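Local coordinates for molybdenum cofactor carrier protein (Chlamydomonas reinhardtii, PDB 2IZ6), which probably binds the molybdenum cofactor and carries it within the algal cell, using a Rossmann-like fold of the SLOG superfamily, at residues I47-G52 with I73-G78. Sequence-based numbering, arbitrary orientation.
Sequences ILLTGG and IGVLPG
I73 overlaps two side chains of the neighbouring strand at once: its CD1 meets CG2 of I47 at 3.6 Å, and its CG2 branch meets CD1 of L49 at 3.5 Å. The two strands are adjacent and parallel in a Rossmann-like sheet, joined through helix 57-67 as a beta-alpha-beta crossover. CG1 of I73 lies anti to its carbonyl carbon (chi1 -57°) and CG2 anti to its backbone N, which sends CG2 to L49 and the extended CG1-CD1 arm to I47. I90 of a second subunit packs on both I47 and I73, bringing the subunit contact up to this end of the row. Cutting the I73 side chain back to an alanine is likely to open a gap between I47, L49 and that isoleucine of the second subunit. L49 CD1 continues the row, lying 3.7 Å from CG2 of V75. T50 turns to the other face, toward M58 and M62 of the helix, and its OG1 is hydrogen-bonded to V18 O. Backbone bonds alternate in direction between the strands: I73 N donates to L48 O, T50 N to I73 O and V75 N to T50 O. Past strand 47-51 the chain bends over G74, with G52 CA 3.8 Å from G74 CA; a CB on G52 would run into L76 CG. There G52 N still reaches V75 O at 2.8 Å, approaching from 47° out of the carbonyl plane, and L76 CD2 rests 3.4 Å from G52 C.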
loop_
_atom_site.group_PDB
_atom_site.type_symbol
_atom_site.label_atom_id
_atom_site.label_comp_id
_atom_site.label_asym_id
_atom_site.label_seq_id
_atom_site.Cartn_x
_atom_site.Cartn_y
_atom_site.Cartn_z
ATOM N N ILE A 47 1.830 22.184 -11.316
ATOM C CA ILE A 47 2.469 21.577 -10.136
ATOM C C ILE A 47 3.291 20.349 -10.584
ATOM O O ILE A 47 2.795 19.582 -11.390
ATOM C CB ILE A 47 1.444 21.156 -9.088
ATOM C CG1 ILE A 47 0.641 22.329 -8.509
ATOM C CG2 ILE A 47 2.111 20.421 -7.945
ATOM C CD1 ILE A 47 -0.595 21.929 -7.703
ATOM N N LEU A 48 4.552 20.253 -10.123
ATOM C CA LEU A 48 5.363 19.072 -10.362
ATOM C C LEU A 48 5.175 18.083 -9.228
ATOM O O LEU A 48 5.368 18.458 -8.081
ATOM C CB LEU A 48 6.800 19.492 -10.399
ATOM C CG LEU A 48 7.900 18.388 -10.456
ATOM C CD1 LEU A 48 7.739 17.626 -11.758
ATOM C CD2 LEU A 48 9.339 18.940 -10.337
ATOM N N LEU A 49 4.951 16.825 -9.587
ATOM C CA LEU A 49 4.838 15.727 -8.645
ATOM C C LEU A 49 5.906 14.745 -9.026
ATOM O O LEU A 49 5.943 14.280 -10.170
ATOM C CB LEU A 49 3.448 15.069 -8.808
ATOM C CG LEU A 49 3.155 13.812 -7.990
ATOM C CD1 LEU A 49 3.087 14.091 -6.573
ATOM C CD2 LEU A 49 1.755 13.236 -8.339
ATOM N N THR A 50 6.836 14.423 -8.106
ATOM C CA THR A 50 7.909 13.486 -8.395
ATOM C C THR A 50 8.435 12.879 -7.101
ATOM O O THR A 50 7.902 13.143 -6.032
ATOM C CB THR A 50 9.024 14.154 -9.276
ATOM O OG1 THR A 50 9.941 13.192 -9.797
ATOM C CG2 THR A 50 9.772 15.157 -8.490
ATOM N N GLY A 51 9.430 12.012 -7.216
ATOM C CA GLY A 51 10.074 11.450 -6.029
ATOM C C GLY A 51 10.838 12.505 -5.265
ATOM O O GLY A 51 11.414 13.421 -5.884
ATOM N N GLY A 52 10.833 12.420 -3.942
ATOM C CA GLY A 52 11.356 13.517 -3.102
ATOM C C GLY A 52 12.743 13.323 -2.564
ATOM O O GLY A 52 13.233 14.187 -1.817
ATOM N N ILE A 73 5.880 18.859 -5.327
ATOM C CA ILE A 73 5.414 17.799 -4.432
ATOM C C ILE A 73 6.389 16.671 -4.575
ATOM O O ILE A 73 6.584 16.126 -5.677
ATOM C CB ILE A 73 3.971 17.318 -4.725
ATOM C CG1 ILE A 73 2.928 18.442 -4.674
ATOM C CG2 ILE A 73 3.616 16.166 -3.749
ATOM C CD1 ILE A 73 1.621 18.042 -5.300
ATOM N N GLY A 74 7.033 16.291 -3.468
ATOM C CA GLY A 74 8.002 15.236 -3.484
ATOM C C GLY A 74 7.522 14.125 -2.599
ATOM O O GLY A 74 7.225 14.348 -1.425
ATOM N N VAL A 75 7.395 12.939 -3.187
ATOM C CA VAL A 75 6.868 11.749 -2.561
ATOM C C VAL A 75 8.015 10.861 -2.112
ATOM O O VAL A 75 8.945 10.592 -2.882
ATOM C CB VAL A 75 5.895 11.011 -3.531
ATOM C CG1 VAL A 75 5.190 9.863 -2.786
ATOM C CG2 VAL A 75 4.917 12.001 -4.103
ATOM N N LEU A 76 7.933 10.426 -0.867
ATOM C CA LEU A 76 9.000 9.647 -0.212
ATOM C C LEU A 76 8.311 8.475 0.522
ATOM O O LEU A 76 7.180 8.616 0.946
ATOM C CB LEU A 76 9.629 10.546 0.856
ATOM C CG LEU A 76 10.164 11.889 0.388
ATOM C CD1 LEU A 76 9.763 12.967 1.327
ATOM C CD2 LEU A 76 11.685 11.802 0.228
ATOM N N PRO A 77 8.963 7.341 0.654
ATOM C CA PRO A 77 8.411 6.271 1.530
ATOM C C PRO A 77 8.631 6.625 3.017
ATOM O O PRO A 77 7.845 6.316 3.900
ATOM C CB PRO A 77 9.235 5.039 1.136
ATOM C CG PRO A 77 10.411 5.535 0.354
ATOM C CD PRO A 77 10.194 6.960 -0.057
ATOM N N GLY A 78 9.812 7.213 3.191
ATOM C CA GLY A 78 10.384 7.867 4.339
ATOM C C GLY A 78 11.639 8.515 3.718
ATOM O O GLY A 78 12.167 8.062 2.637
#